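Local coordinates for alpha-amylase (Eisenia fetida, PDB 6M4K), which probably cleaves internal alpha-1,4-glucosidic bonds in starch-like polysaccharides, as a calcium-containing alpha-amylase of glycoside hydrolase family 13, at residues 47-52 / 101-106; 72-77 / 183-188; 21-26 / 341-346. All blocks are in the same frame, centred on the assembly; numbering follows the deposited sequence.

Overall arrangement
All three contacts lie in the family 13 catalytic domain. Contact 3 closes its barrel, pairing strand 19-22 with strand 339-344, the first and last of its eight strands. Contact 1 lies about 15 Å from it, centre to centre, where strands 44-47 and 97-102 run out into loops; Ser48 OG reaches Glu24 N (2.9 Å) between the two. Contact 2 is about 8 Å from contact 1 and carries the same long loop after strand 44-47 onto helix 176-192; Glu52 N lies 2.8 Å from Thr73 O, a probable hydrogen bond. Calcium is bound within contact 1 by Asn105, and stands about 12 Å from the Tyr72 side chain of contact 2.

Contact 1: residues 47-52 / 101-106; sequences VSPPNE and DGVLNH. With CA (calcium ion), chain B.
Val47 O receives the backbone N of Asp101 at 3.1 Å, the hydrogen bond that ties the two segments directly. A water donates to Asp101 OD2 and, weakly, to the same Val47 carbonyl. Ser48 turns its side chain from the partner segment, and its OG bonds to Glu24 N. Pro49 then lies alongside Asp101, both side chains pointing the same way: CD rests 3.7 Å from Asp101 CB, and CA makes a CH...O contact of 3.4 Å with Asp101 O. With CG anti to its backbone N (chi1 -164°), Asp101 carries its carboxylate past the proline ring to a salt bridge with Arg198 and a hydrogen bond with Tyr67 OH. Pro49 CG also meets Val103 CG2 at 3.8 Å. Here the neighbouring parallel strands 44-47 and 97-102 of the TIM barrel pass into their C-terminal loops, the end of the barrel where family 13 enzymes build their active site. Pro50 CD touches Asp101 O. Asn51 is linked through a water, which donates to Asn51 OD1 and Asp101 O and accepts from Val103 N. Farther along 101-106, Asn105 OD1 binds calcium at 2.4 Å, together with the backbone oxygens of Arg161 and His204, Asp170 and three waters; its ND2 donates in the ring plane of His106 to ND1 (3.0 Å, 162°), fixing the amide's rotation.

Contact 2: residues 72-77 / 183-188; sequences YTMNSR and AEFANR
Both terminal nitrogens of Arg188 converge on one backbone oxygen, Tyr72 O, gripping it end-on with NH1 at 2.9 Å and NH2 at 3.1 Å. They come from the same face of the carbonyl: NH1 is tilted 21° from its plane, whereas NH2 stands well above it. The guanidinium is held from another edge as well. One helical turn back, Glu184 takes NE on OE2 and NH2 on OE1, the latter through the syn lone pair in a nearly straight bond. This side-on salt bridge fixes the rotation of the guanidinium, and its partners at Glu184 and Tyr72 lie close to its plane; the positive charge would be expected to polarise the Tyr72 carbonyl.

Next to this polar grip, Tyr72 and Phe185 cross at about a right angle. Tyr72 CD1 sits over one face of the Phe185 ring, toward its rim, 3.6 Å from CG, and the two ring planes are inclined at 36°. Phe185 CG is anti to its backbone N (chi1 166°), which extends the ring from the helix toward the loop. Met74 bends at chi2 and chi3 and brings SD to the ring's edge, 3.9 Å from Phe185 CE1, a Met-aromatic contact. Met74 CG also packs 3.8 Å from Arg188 NH1.

The contact pins the long loop between strand 44-47 and helix 81-93 to helix 176-192 on the outside of the barrel: Tyr72 also touches Val181 and Glu182 of that helix, while Met74 touches its Leu189 and Trp192 and Phe84 of helix 81-93.

Contact 3: residues 21-26 / 341-346; sequences HLFEWK and RLMSSY. With SO4 (sulfate ion), chain G.
Phe23 and Tyr346 form the tight end of this contact, CE2 of one lying 3.3 Å from CE2 of the other. Their planes are nearly parallel (6°) but slid apart, with little ring overlap. Met343 CE packs against Phe23 CB at 3.6 Å; a bend at chi2 (62°) turns the thioether toward the first segment, where SD approaches His21 ND1 obliquely at 3.7 Å. Glu24 CG lies over the centre of one face of its neighbour Phe23's ring and meets the edge of Tyr346, while its carboxylate pairs with Arg66.

The Trp25 side is looser and bridged by water. One water links Phe23 O and Ser344 O; a second joins Trp25 NE1, Ser345 O and Ser344 OG, which also bonds to His386. Lys26 points farther out, its NZ hydrogen-bonded to a sulfate, probably from the crystallisation liquor, and salt-bridged to Asp374.

Backbone pairing is firm at His21 N to Leu342 O (2.9 Å) but weak at Ser344 N to His21 O and Phe23 N to Ser344 O, toward the strand ends. This parallel pairing of strands 19-22 and 339-344 closes the eight-stranded TIM barrel, with Leu22 packed on helix 27-39 and Leu342 on helix 322-334.

Contact 1: residues 47-52 / 101-106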
loop_
_atom_site.group_PDB
_atom_site.type_symbol
_atom_site.label_atom_id
_atom_site.label_comp_id
_atom_site.label_asym_id
_atom_site.label_seq_id
_atom_site.Cartn_x
_atom_site.Cartn_y
_atom_site.Cartn_z
ATOM N N VAL A 47 -2.866 -5.582 6.651
ATOM C CA VAL A 47 -2.349 -6.888 7.053
ATOM C C VAL A 47 -2.565 -7.890 5.926
ATOM O O VAL A 47 -3.539 -7.815 5.169
ATOM C CB VAL A 47 -2.995 -7.373 8.369
ATOM C CG1 VAL A 47 -2.761 -6.371 9.481
ATOM C CG2 VAL A 47 -4.490 -7.680 8.190
ATOM N N SER A 48 -1.650 -8.865 5.837
ATOM C CA SER A 48 -1.732 -9.906 4.821
ATOM C C SER A 48 -3.001 -10.743 5.019
ATOM O O SER A 48 -3.566 -10.772 6.118
ATOM C CB SER A 48 -0.493 -10.805 4.915
ATOM O OG SER A 48 0.651 -10.159 4.372
ATOM N N PRO A 49 -3.468 -11.437 3.974
ATOM C CA PRO A 49 -4.745 -12.177 4.081
ATOM C C PRO A 49 -4.766 -13.055 5.318
ATOM O O PRO A 49 -3.866 -13.885 5.514
ATOM C CB PRO A 49 -4.784 -13.000 2.782
ATOM C CG PRO A 49 -4.045 -12.122 1.792
ATOM C CD PRO A 49 -2.923 -11.501 2.602
ATOM N N PRO A 50 -5.754 -12.871 6.201
ATOM C CA PRO A 50 -5.737 -13.547 7.502
ATOM C C PRO A 50 -6.615 -14.786 7.542
ATOM O O PRO A 50 -6.645 -15.479 8.566
ATOM C CB PRO A 50 -6.298 -12.468 8.433
ATOM C CG PRO A 50 -7.322 -11.797 7.560
ATOM C CD PRO A 50 -6.691 -11.730 6.194
ATOM N N ASN A 51 -7.373 -15.040 6.477
ATOM C CA ASN A 51 -8.224 -16.217 6.414
ATOM C C ASN A 51 -7.385 -17.453 6.081
ATOM O O ASN A 51 -6.205 -17.363 5.722
ATOM C CB ASN A 51 -9.283 -16.033 5.336
ATOM C CG ASN A 51 -8.666 -15.852 3.984
ATOM O OD1 ASN A 51 -8.036 -14.826 3.724
ATOM N ND2 ASN A 51 -8.796 -16.847 3.122
ATOM N N GLU A 52 -8.022 -18.620 6.175
ATOM C CA GLU A 52 -7.346 -19.861 5.822
ATOM C C GLU A 52 -6.983 -19.862 4.347
ATOM O O GLU A 52 -7.852 -19.720 3.480
ATOM C CB GLU A 52 -8.234 -21.060 6.132
ATOM C CG GLU A 52 -7.527 -22.348 5.768
ATOM C CD GLU A 52 -8.293 -23.599 6.111
ATOM O OE1 GLU A 52 -9.541 -23.567 6.234
ATOM O OE2 GLU A 52 -7.623 -24.646 6.247
ATOM N N ASP A 101 -6.430 -7.477 4.039
ATOM C CA ASP A 101 -6.304 -7.851 2.633
ATOM C C ASP A 101 -7.326 -8.956 2.362
ATOM O O ASP A 101 -7.146 -10.115 2.759
ATOM C CB ASP A 101 -4.870 -8.316 2.402
ATOM C CG ASP A 101 -4.469 -8.384 0.949
ATOM O OD1 ASP A 101 -5.326 -8.579 0.076
ATOM O OD2 ASP A 101 -3.239 -8.284 0.689
ATOM N N GLY A 102 -8.438 -8.586 1.720
ATOM C CA GLY A 102 -9.572 -9.467 1.553
ATOM C C GLY A 102 -9.581 -10.035 0.151
ATOM O O GLY A 102 -9.592 -9.288 -0.829
ATOM N N VAL A 103 -9.571 -11.364 0.058
ATOM C CA VAL A 103 -9.402 -12.061 -1.212
ATOM C C VAL A 103 -10.734 -12.724 -1.545
ATOM O O VAL A 103 -11.036 -13.813 -1.037
ATOM C CB VAL A 103 -8.253 -13.075 -1.148
ATOM C CG1 VAL A 103 -8.034 -13.697 -2.510
ATOM C CG2 VAL A 103 -6.979 -12.384 -0.652
ATOM N N LEU A 104 -11.536 -12.071 -2.389
ATOM C CA LEU A 104 -12.912 -12.486 -2.654
ATOM C C LEU A 104 -13.158 -12.960 -4.079
ATOM O O LEU A 104 -14.232 -13.514 -4.353
ATOM C CB LEU A 104 -13.889 -11.338 -2.342
ATOM C CG LEU A 104 -13.803 -10.763 -0.929
ATOM C CD1 LEU A 104 -14.847 -9.657 -0.767
ATOM C CD2 LEU A 104 -13.968 -11.818 0.153
ATOM N N ASN A 105 -12.218 -12.763 -4.997
ATOM C CA ASN A 105 -12.460 -13.091 -6.398
ATOM C C ASN A 105 -12.404 -14.587 -6.673
ATOM O O ASN A 105 -13.037 -15.058 -7.624
ATOM C CB ASN A 105 -11.439 -12.365 -7.276
ATOM C CG ASN A 105 -11.532 -12.751 -8.736
ATOM O OD1 ASN A 105 -12.488 -12.408 -9.436
ATOM N ND2 ASN A 105 -10.515 -13.443 -9.210
ATOM N N HIS A 106 -11.641 -15.340 -5.886
ATOM C CA HIS A 106 -11.278 -16.694 -6.264
ATOM C C HIS A 106 -10.942 -17.480 -5.014
ATOM O O HIS A 106 -10.846 -16.942 -3.908
ATOM C CB HIS A 106 -10.083 -16.651 -7.206
ATOM C CG HIS A 106 -8.945 -15.831 -6.687
ATOM N ND1 HIS A 106 -8.711 -14.534 -7.100
ATOM C CD2 HIS A 106 -7.989 -16.119 -5.773
ATOM C CE1 HIS A 106 -7.647 -14.068 -6.466
ATOM N NE2 HIS A 106 -7.191 -15.008 -5.655
HETATM CA CA CA B . -13.860 -13.022 -11.333
HETATM O O HOH W 1 -1.825 -7.132 2.560
HETATM O O HOH W 2 -8.837 -12.377 2.679
HETATM O O HOH W 3 -14.921 -13.891 -9.251
HETATM O O HOH W 4 -11.962 -13.119 -13.062
HETATM O O HOH W 5 -16.271 -12.305 -11.308
#

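Contact 2: residues 72-77 / 183-188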
loop_
_atom_site.group_PDB
_atom_site.type_symbol
_atom_site.label_atom_id
_atom_site.label_comp_id
_atom_site.label_asym_id
_atom_site.label_seq_id
_atom_site.Cartn_x
_atom_site.Cartn_y
_atom_site.Cartn_z
ATOM N N TYR A 72 -12.881 -19.367 5.102
ATOM C CA TYR A 72 -12.925 -18.081 5.787
ATOM C C TYR A 72 -12.723 -18.214 7.293
ATOM O O TYR A 72 -13.027 -17.276 8.041
ATOM C CB TYR A 72 -14.193 -17.310 5.414
ATOM C CG TYR A 72 -14.347 -17.158 3.914
ATOM C CD1 TYR A 72 -13.536 -16.283 3.191
ATOM C CD2 TYR A 72 -15.291 -17.900 3.212
ATOM C CE1 TYR A 72 -13.667 -16.160 1.815
ATOM C CE2 TYR A 72 -15.428 -17.780 1.842
ATOM C CZ TYR A 72 -14.626 -16.902 1.139
ATOM O OH TYR A 72 -14.774 -16.793 -0.226
ATOM N N THR A 73 -12.200 -19.352 7.763
ATOM C CA THR A 73 -11.682 -19.369 9.122
ATOM C C THR A 73 -10.436 -18.487 9.191
ATOM O O THR A 73 -9.943 -18.000 8.174
ATOM C CB THR A 73 -11.380 -20.792 9.590
ATOM O OG1 THR A 73 -10.201 -21.286 8.935
ATOM C CG2 THR A 73 -12.564 -21.706 9.291
ATOM N N MET A 74 -9.935 -18.261 10.400
ATOM C CA MET A 74 -8.982 -17.183 10.644
ATOM C C MET A 74 -7.664 -17.664 11.235
ATOM O O MET A 74 -7.051 -16.985 12.059
ATOM C CB MET A 74 -9.627 -16.087 11.485
ATOM C CG MET A 74 -10.646 -15.280 10.683
ATOM S SD MET A 74 -9.852 -14.267 9.413
ATOM C CE MET A 74 -9.062 -13.076 10.493
ATOM N N ASN A 75 -7.188 -18.818 10.784
ATOM C CA ASN A 75 -5.858 -19.312 11.127
ATOM C C ASN A 75 -5.013 -19.272 9.859
ATOM O O ASN A 75 -5.339 -19.950 8.880
ATOM C CB ASN A 75 -5.969 -20.741 11.651
ATOM C CG ASN A 75 -4.720 -21.213 12.369
ATOM O OD1 ASN A 75 -3.864 -20.425 12.767
ATOM N ND2 ASN A 75 -4.624 -22.524 12.559
ATOM N N SER A 76 -3.959 -18.450 9.868
ATOM C CA SER A 76 -3.146 -18.164 8.693
ATOM C C SER A 76 -1.672 -18.247 9.073
ATOM O O SER A 76 -1.307 -18.417 10.242
ATOM C CB SER A 76 -3.434 -16.752 8.167
ATOM O OG SER A 76 -2.925 -15.775 9.065
ATOM N N ARG A 77 -0.815 -18.044 8.077
ATOM C CA ARG A 77 0.619 -18.018 8.346
ATOM C C ARG A 77 0.988 -16.972 9.385
ATOM O O ARG A 77 1.931 -17.162 10.155
ATOM C CB ARG A 77 1.379 -17.754 7.053
ATOM C CG ARG A 77 2.886 -17.844 7.230
ATOM C CD ARG A 77 3.646 -17.629 5.944
ATOM N NE ARG A 77 5.054 -17.952 6.160
ATOM C CZ ARG A 77 5.890 -18.331 5.196
ATOM N NH1 ARG A 77 5.498 -18.402 3.934
ATOM N NH2 ARG A 77 7.138 -18.674 5.521
ATOM N N ALA A 183 -19.828 -11.772 2.635
ATOM C CA ALA A 183 -20.209 -10.739 3.593
ATOM C C ALA A 183 -20.144 -11.240 5.027
ATOM O O ALA A 183 -19.805 -10.470 5.929
ATOM C CB ALA A 183 -21.604 -10.208 3.274
ATOM N N GLU A 184 -20.467 -12.516 5.269
ATOM C CA GLU A 184 -20.353 -13.048 6.622
ATOM C C GLU A 184 -18.911 -12.988 7.101
ATOM O O GLU A 184 -18.648 -12.638 8.256
ATOM C CB GLU A 184 -20.857 -14.494 6.680
ATOM C CG GLU A 184 -20.894 -15.107 8.103
ATOM C CD GLU A 184 -19.528 -15.539 8.643
ATOM O OE1 GLU A 184 -18.671 -15.973 7.841
ATOM O OE2 GLU A 184 -19.306 -15.449 9.874
ATOM N N PHE A 185 -17.973 -13.355 6.226
ATOM C CA PHE A 185 -16.546 -13.269 6.531
ATOM C C PHE A 185 -16.153 -11.838 6.883
ATOM O O PHE A 185 -15.591 -11.577 7.954
ATOM C CB PHE A 185 -15.786 -13.768 5.300
ATOM C CG PHE A 185 -14.306 -13.461 5.297
ATOM C CD1 PHE A 185 -13.488 -13.840 6.350
ATOM C CD2 PHE A 185 -13.736 -12.823 4.214
ATOM C CE1 PHE A 185 -12.117 -13.568 6.315
ATOM C CE2 PHE A 185 -12.380 -12.551 4.172
ATOM C CZ PHE A 185 -11.571 -12.926 5.223
ATOM N N ALA A 186 -16.484 -10.891 6.006
ATOM C CA ALA A 186 -16.138 -9.499 6.270
ATOM C C ALA A 186 -16.803 -8.990 7.545
ATOM O O ALA A 186 -16.169 -8.295 8.346
ATOM C CB ALA A 186 -16.521 -8.637 5.072
ATOM N N ASN A 187 -18.077 -9.343 7.764
ATOM C CA ASN A 187 -18.781 -8.858 8.947
ATOM C C ASN A 187 -18.222 -9.434 10.239
ATOM O O ASN A 187 -18.251 -8.767 11.279
ATOM C CB ASN A 187 -20.276 -9.165 8.838
ATOM C CG ASN A 187 -20.999 -8.155 7.992
ATOM O OD1 ASN A 187 -20.565 -7.008 7.907
ATOM N ND2 ASN A 187 -22.106 -8.562 7.360
ATOM N N ARG A 188 -17.755 -10.682 10.209
ATOM C CA ARG A 188 -17.136 -11.255 11.396
ATOM C C ARG A 188 -15.906 -10.451 11.782
ATOM O O ARG A 188 -15.710 -10.107 12.954
ATOM C CB ARG A 188 -16.793 -12.726 11.127
ATOM C CG ARG A 188 -16.158 -13.475 12.291
ATOM C CD ARG A 188 -16.268 -15.012 12.134
ATOM N NE ARG A 188 -16.507 -15.416 10.755
ATOM C CZ ARG A 188 -15.590 -15.971 9.968
ATOM N NH1 ARG A 188 -14.372 -16.210 10.438
ATOM N NH2 ARG A 188 -15.887 -16.282 8.713
#

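Contact 3: residues 21-26 / 341-346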
loop_
_atom_site.group_PDB
_atom_site.type_symbol
_atom_site.label_atom_id
_atom_site.label_comp_id
_atom_site.label_asym_id
_atom_site.label_seq_id
_atom_site.Cartn_x
_atom_site.Cartn_y
_atom_site.Cartn_z
ATOM N N HIS A 21 1.758 -1.092 4.847
ATOM C CA HIS A 21 1.521 -2.503 4.561
ATOM C C HIS A 21 2.616 -3.319 5.237
ATOM O O HIS A 21 3.761 -3.325 4.775
ATOM C CB HIS A 21 1.557 -2.744 3.064
ATOM C CG HIS A 21 1.213 -4.145 2.679
ATOM N ND1 HIS A 21 1.466 -4.644 1.421
ATOM C CD2 HIS A 21 0.598 -5.134 3.366
ATOM C CE1 HIS A 21 1.035 -5.891 1.355
ATOM N NE2 HIS A 21 0.503 -6.212 2.523
ATOM N N LEU A 22 2.279 -3.978 6.348
ATOM C CA LEU A 22 3.245 -4.823 7.054
ATOM C C LEU A 22 3.175 -6.228 6.442
ATOM O O LEU A 22 2.595 -7.168 6.987
ATOM C CB LEU A 22 2.993 -4.783 8.557
ATOM C CG LEU A 22 3.212 -3.422 9.223
ATOM C CD1 LEU A 22 2.910 -3.510 10.718
ATOM C CD2 LEU A 22 4.633 -2.924 9.008
ATOM N N PHE A 23 3.784 -6.341 5.262
ATOM C CA PHE A 23 3.628 -7.502 4.387
ATOM C C PHE A 23 4.220 -8.752 5.040
ATOM O O PHE A 23 5.412 -8.787 5.375
ATOM C CB PHE A 23 4.340 -7.168 3.074
ATOM C CG PHE A 23 4.378 -8.282 2.060
ATOM C CD1 PHE A 23 3.222 -8.907 1.618
ATOM C CD2 PHE A 23 5.596 -8.656 1.490
ATOM C CE1 PHE A 23 3.269 -9.906 0.643
ATOM C CE2 PHE A 23 5.648 -9.655 0.515
ATOM C CZ PHE A 23 4.495 -10.281 0.104
ATOM N N GLU A 24 3.378 -9.765 5.244
ATOM C CA GLU A 24 3.751 -11.049 5.836
ATOM C C GLU A 24 4.190 -10.952 7.293
ATOM O O GLU A 24 4.698 -11.943 7.845
ATOM C CB GLU A 24 4.781 -11.827 5.002
ATOM C CG GLU A 24 4.240 -12.391 3.696
ATOM C CD GLU A 24 3.570 -13.750 3.844
ATOM O OE1 GLU A 24 3.311 -14.205 4.982
ATOM O OE2 GLU A 24 3.307 -14.380 2.805
ATOM N N TRP A 25 3.987 -9.820 7.960
ATOM C CA TRP A 25 4.252 -9.773 9.392
ATOM C C TRP A 25 3.257 -10.647 10.154
ATOM O O TRP A 25 2.054 -10.694 9.827
ATOM C CB TRP A 25 4.158 -8.345 9.924
ATOM C CG TRP A 25 5.303 -7.446 9.547
ATOM C CD1 TRP A 25 5.947 -7.367 8.331
ATOM C CD2 TRP A 25 5.933 -6.476 10.392
ATOM N NE1 TRP A 25 6.930 -6.401 8.381
ATOM C CE2 TRP A 25 6.951 -5.853 9.638
ATOM C CE3 TRP A 25 5.740 -6.073 11.719
ATOM C CZ2 TRP A 25 7.768 -4.855 10.171
ATOM C CZ3 TRP A 25 6.558 -5.089 12.242
ATOM C CH2 TRP A 25 7.549 -4.489 11.472
ATOM N N LYS A 26 3.756 -11.313 11.196
ATOM C CA LYS A 26 2.904 -12.063 12.111
ATOM C C LYS A 26 2.079 -11.120 12.988
ATOM O O LYS A 26 2.466 -9.978 13.257
ATOM C CB LYS A 26 3.748 -12.952 13.031
ATOM C CG LYS A 26 4.428 -14.121 12.333
ATOM C CD LYS A 26 5.142 -15.037 13.332
ATOM C CE LYS A 26 6.291 -14.323 14.021
ATOM N NZ LYS A 26 7.135 -15.315 14.767
ATOM N N ARG A 341 -0.141 5.045 1.303
ATOM C CA ARG A 341 0.268 3.799 1.933
ATOM C C ARG A 341 1.752 3.585 1.648
ATOM O O ARG A 341 2.194 3.709 0.499
ATOM C CB ARG A 341 -0.543 2.630 1.364
ATOM C CG ARG A 341 -0.185 1.275 1.972
ATOM C CD ARG A 341 -0.905 0.126 1.276
ATOM N NE ARG A 341 -0.457 -0.022 -0.108
ATOM C CZ ARG A 341 -1.108 -0.702 -1.053
ATOM N NH1 ARG A 341 -2.245 -1.318 -0.776
ATOM N NH2 ARG A 341 -0.620 -0.772 -2.291
ATOM N N LEU A 342 2.521 3.286 2.689
ATOM C CA LEU A 342 3.923 2.902 2.539
ATOM C C LEU A 342 4.059 1.387 2.598
ATOM O O LEU A 342 3.526 0.742 3.508
ATOM C CB LEU A 342 4.777 3.498 3.661
ATOM C CG LEU A 342 4.712 5.003 3.910
ATOM C CD1 LEU A 342 5.806 5.430 4.878
ATOM C CD2 LEU A 342 4.834 5.778 2.617
ATOM N N MET A 343 4.784 0.827 1.641
ATOM C CA MET A 343 5.151 -0.578 1.701
ATOM C C MET A 343 6.159 -0.811 2.824
ATOM O O MET A 343 7.009 0.036 3.113
ATOM C CB MET A 343 5.787 -0.961 0.361
ATOM C CG MET A 343 6.236 -2.411 0.248
ATOM S SD MET A 343 4.817 -3.500 0.420
ATOM C CE MET A 343 5.675 -5.079 0.474
ATOM N N SER A 344 6.060 -1.969 3.468
ATOM C CA SER A 344 7.084 -2.429 4.400
ATOM C C SER A 344 7.434 -3.863 4.029
ATOM O O SER A 344 6.567 -4.744 4.058
ATOM C CB SER A 344 6.626 -2.323 5.858
ATOM O OG SER A 344 7.750 -2.399 6.724
ATOM N N SER A 345 8.700 -4.082 3.666
ATOM C CA SER A 345 9.110 -5.264 2.917
ATOM C C SER A 345 10.026 -6.186 3.711
ATOM O O SER A 345 10.597 -5.820 4.744
ATOM C CB SER A 345 9.882 -4.845 1.664
ATOM O OG SER A 345 9.171 -3.870 0.930
ATOM N N TYR A 346 10.207 -7.380 3.151
ATOM C CA TYR A 346 11.303 -8.245 3.546
ATOM C C TYR A 346 12.255 -8.442 2.369
ATOM O O TYR A 346 11.886 -8.308 1.203
ATOM C CB TYR A 346 10.796 -9.586 4.085
ATOM C CG TYR A 346 9.973 -10.440 3.131
ATOM C CD1 TYR A 346 10.598 -11.200 2.145
ATOM C CD2 TYR A 346 8.583 -10.524 3.243
ATOM C CE1 TYR A 346 9.870 -12.000 1.293
ATOM C CE2 TYR A 346 7.845 -11.331 2.393
ATOM C CZ TYR A 346 8.490 -12.074 1.419
ATOM O OH TYR A 346 7.756 -12.886 0.597
HETATM S S SO4 G . 4.273 -16.244 17.094
HETATM O O1 SO4 G . 3.166 -16.655 16.246
HETATM O O2 SO4 G . 4.361 -14.795 17.030
HETATM O O3 SO4 G . 5.520 -16.793 16.568
HETATM O O4 SO4 G . 4.036 -16.689 18.467
HETATM O O HOH W 6 7.569 -6.966 5.449
HETATM O O HOH W 7 9.381 -4.765 7.039
#